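Local coordinates for protein bacterioferritin (Mycobacterium smegmatis str. MC2 155, PDB 3BKN) that probably stores iron, oxidising ferrous ions with dioxygen at a dinuclear centre and laying down ferric mineral inside a 24-subunit, heme-containing shell, at residues A46-F49 and E50-H54. Residues are numbered along the deposited sequence; the frame is centred on the assembly and turned at random.
Sequences AESF and EEMRH. With ZN (zinc ion), chain M; ZN (zinc ion), chain N; HEM (protoporphyrin IX containing Fe), chain T.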
loop_
_atom_site.group_PDB
_atom_site.type_symbol
_atom_site.label_atom_id
_atom_site.label_comp_id
_atom_site.label_asym_id
_atom_site.label_seq_id
_atom_site.Cartn_x
_atom_site.Cartn_y
_atom_site.Cartn_z
ATOM N N ALA A 46 -33.480 8.677 19.656
ATOM C CA ALA A 46 -32.873 7.380 19.971
ATOM C C ALA A 46 -33.730 6.606 20.955
ATOM O O ALA A 46 -33.940 5.440 20.776
ATOM C CB ALA A 46 -31.467 7.555 20.481
ATOM N N GLU A 47 -34.271 7.256 21.979
ATOM C CA GLU A 47 -35.181 6.575 22.892
ATOM C C GLU A 47 -36.374 5.943 22.151
ATOM O O GLU A 47 -36.775 4.802 22.439
ATOM C CB GLU A 47 -35.611 7.504 24.027
ATOM C CG GLU A 47 -34.419 8.109 24.797
ATOM C CD GLU A 47 -33.743 7.117 25.737
ATOM O OE1 GLU A 47 -33.953 5.901 25.558
ATOM O OE2 GLU A 47 -33.010 7.548 26.664
ATOM N N SER A 48 -36.916 6.668 21.186
ATOM C CA SER A 48 -37.961 6.166 20.305
ATOM C C SER A 48 -37.559 4.862 19.581
ATOM O O SER A 48 -38.348 3.916 19.511
ATOM C CB SER A 48 -38.297 7.243 19.262
ATOM O OG SER A 48 -39.537 6.958 18.682
ATOM N N PHE A 49 -36.339 4.803 19.028
ATOM C CA PHE A 49 -35.909 3.606 18.308
ATOM C C PHE A 49 -35.739 2.418 19.257
ATOM O O PHE A 49 -36.025 1.283 18.907
ATOM C CB PHE A 49 -34.648 3.865 17.511
ATOM C CG PHE A 49 -34.825 4.820 16.394
ATOM C CD1 PHE A 49 -35.929 4.771 15.593
ATOM C CD2 PHE A 49 -33.852 5.748 16.099
ATOM C CE1 PHE A 49 -36.089 5.649 14.527
ATOM C CE2 PHE A 49 -34.012 6.631 15.029
ATOM C CZ PHE A 49 -35.155 6.562 14.245
ATOM N N GLU A 50 -35.294 2.691 20.469
ATOM C CA GLU A 50 -35.194 1.650 21.469
ATOM C C GLU A 50 -36.557 1.080 21.761
ATOM O O GLU A 50 -36.661 -0.115 21.934
ATOM C CB GLU A 50 -34.521 2.144 22.760
ATOM C CG GLU A 50 -33.260 1.294 23.106
ATOM C CD GLU A 50 -32.769 1.446 24.536
ATOM O OE1 GLU A 50 -32.018 2.428 24.808
ATOM O OE2 GLU A 50 -33.116 0.562 25.363
ATOM N N GLU A 51 -37.602 1.907 21.781
ATOM C CA GLU A 51 -38.939 1.388 21.942
ATOM C C GLU A 51 -39.368 0.586 20.753
ATOM O O GLU A 51 -40.002 -0.442 20.923
ATOM C CB GLU A 51 -39.951 2.464 22.219
ATOM C CG GLU A 51 -39.668 3.223 23.442
ATOM C CD GLU A 51 -39.440 2.381 24.695
ATOM O OE1 GLU A 51 -39.634 1.145 24.670
ATOM O OE2 GLU A 51 -39.033 2.960 25.725
ATOM N N MET A 52 -39.043 1.051 19.549
ATOM C CA MET A 52 -39.341 0.271 18.352
ATOM C C MET A 52 -38.728 -1.130 18.439
ATOM O O MET A 52 -39.394 -2.119 18.111
ATOM C CB MET A 52 -38.859 0.974 17.105
ATOM C CG MET A 52 -39.645 2.198 16.747
ATOM S SD MET A 52 -38.925 3.123 15.360
ATOM C CE MET A 52 -39.237 4.811 15.932
ATOM N N ARG A 53 -37.480 -1.223 18.905
ATOM C CA ARG A 53 -36.855 -2.527 19.104
ATOM C C ARG A 53 -37.590 -3.381 20.151
ATOM O O ARG A 53 -37.810 -4.586 19.916
ATOM C CB ARG A 53 -35.369 -2.396 19.378
ATOM C CG ARG A 53 -34.602 -1.874 18.173
ATOM C CD ARG A 53 -33.097 -1.655 18.438
ATOM N NE ARG A 53 -32.892 -0.417 19.170
ATOM C CZ ARG A 53 -31.744 -0.029 19.699
ATOM N NH1 ARG A 53 -30.655 -0.774 19.573
ATOM N NH2 ARG A 53 -31.686 1.117 20.359
ATOM N N HIS A 54 -38.015 -2.775 21.265
ATOM C CA HIS A 54 -38.801 -3.481 22.258
ATOM C C HIS A 54 -40.092 -4.087 21.666
ATOM O O HIS A 54 -40.400 -5.281 21.877
ATOM C CB HIS A 54 -39.150 -2.535 23.376
ATOM C CG HIS A 54 -37.996 -2.194 24.237
ATOM N ND1 HIS A 54 -38.067 -1.249 25.240
ATOM C CD2 HIS A 54 -36.718 -2.646 24.224
ATOM C CE1 HIS A 54 -36.895 -1.178 25.842
ATOM N NE2 HIS A 54 -36.055 -2.005 25.234
HETATM ZN ZN ZN M . -39.632 -0.253 26.034
HETATM ZN ZN ZN N . -38.277 2.987 27.615
HETATM C CHA HEM T . -36.951 2.574 12.114
HETATM C CHB HEM T . -40.250 6.142 12.410
HETATM C CHC HEM T . -43.358 3.005 14.368
HETATM C CHD HEM T . -40.040 -0.550 14.247
HETATM C C1A HEM T . -37.599 3.878 11.952
HETATM C C2A HEM T . -36.919 5.003 11.322
HETATM C C3A HEM T . -37.912 6.057 11.417
HETATM C C4A HEM T . -39.032 5.404 12.093
HETATM C CMA HEM T . -37.823 7.473 10.948
HETATM C CAA HEM T . -35.546 5.046 10.718
HETATM C CBA HEM T . -35.347 3.763 9.924
HETATM C CGA HEM T . -34.932 4.004 8.491
HETATM O O1A HEM T . -35.800 4.344 7.664
HETATM O O2A HEM T . -33.737 3.830 8.182
HETATM C C1B HEM T . -41.449 5.601 13.024
HETATM C C2B HEM T . -42.647 6.419 13.217
HETATM C C3B HEM T . -43.509 5.410 13.791
HETATM C C4B HEM T . -42.794 4.240 13.852
HETATM C CMB HEM T . -42.889 7.863 12.902
HETATM C CAB HEM T . -44.897 5.620 14.236
HETATM C CBB HEM T . -45.221 5.435 15.502
HETATM C C1C HEM T . -42.755 1.692 14.506
HETATM C C2C HEM T . -43.497 0.552 15.061
HETATM C C3C HEM T . -42.512 -0.499 15.015
HETATM C C4C HEM T . -41.317 0.135 14.440
HETATM C CMC HEM T . -44.897 0.423 15.563
HETATM C CAC HEM T . -42.773 -1.875 15.476
HETATM C CBC HEM T . -41.769 -2.686 15.645
HETATM C C1D HEM T . -38.836 0.028 13.661
HETATM C C2D HEM T . -37.639 -0.761 13.452
HETATM C C3D HEM T . -36.766 0.211 12.812
HETATM C C4D HEM T . -37.505 1.360 12.740
HETATM C CMD HEM T . -37.407 -2.202 13.811
HETATM C CAD HEM T . -35.356 0.011 12.354
HETATM C CBD HEM T . -34.598 -0.674 13.477
HETATM C CGD HEM T . -33.542 0.215 14.076
HETATM O O1D HEM T . -33.596 0.456 15.295
HETATM O O2D HEM T . -32.651 0.660 13.337
HETATM N NA HEM T . -38.835 4.120 12.411
HETATM N NB HEM T . -41.558 4.319 13.394
HETATM N NC HEM T . -41.494 1.442 14.152
HETATM N ND HEM T . -38.755 1.287 13.219
HETATM FE FE HEM T . -40.144 2.798 13.317
#
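F49 and M52 lie side by side on one face of helix 38-64, and both side chains end at the heme. The M52 sulfur sits at the edge of the F49 ring, 4.7 Å from SD to the ring centroid. This is a Met-aromatic contact. M52 CE reaches F49 CD1 and also lies beside S48 OG, whose hydrogen bond goes to the carbonyl of I22 on helix 5-34. The M52 chain is extended at chi2 (173°), which carries SD out to the heme iron at 2.4 Å. M52 of a second subunit binds the same iron. The F49 ring also meets the porphyrin, with CE1 3.4 Å from heme C2A.

On another side of the helix, E50 OE1 makes a weak hydrogen bond to H130 NE2. E51 bridges two zinc ions, with OE1 on one and OE2 on the other. H54 ND1 binds the zinc held by E51 OE1, at 2.0 Å, and H54 NE2 is hydrogen-bonded to D126. E18 and E127 complete that zinc site; E94, E127 and H130 complete the other.

Backbone i to i+4 hydrogen bonds join the two segments, as from R53 N to F49 O (2.9 Å). One helical segment thus serves both the dinuclear metal site within the four-helix bundle and the bis-methionine heme site between two subunits, an arrangement characteristic of bacterioferritins.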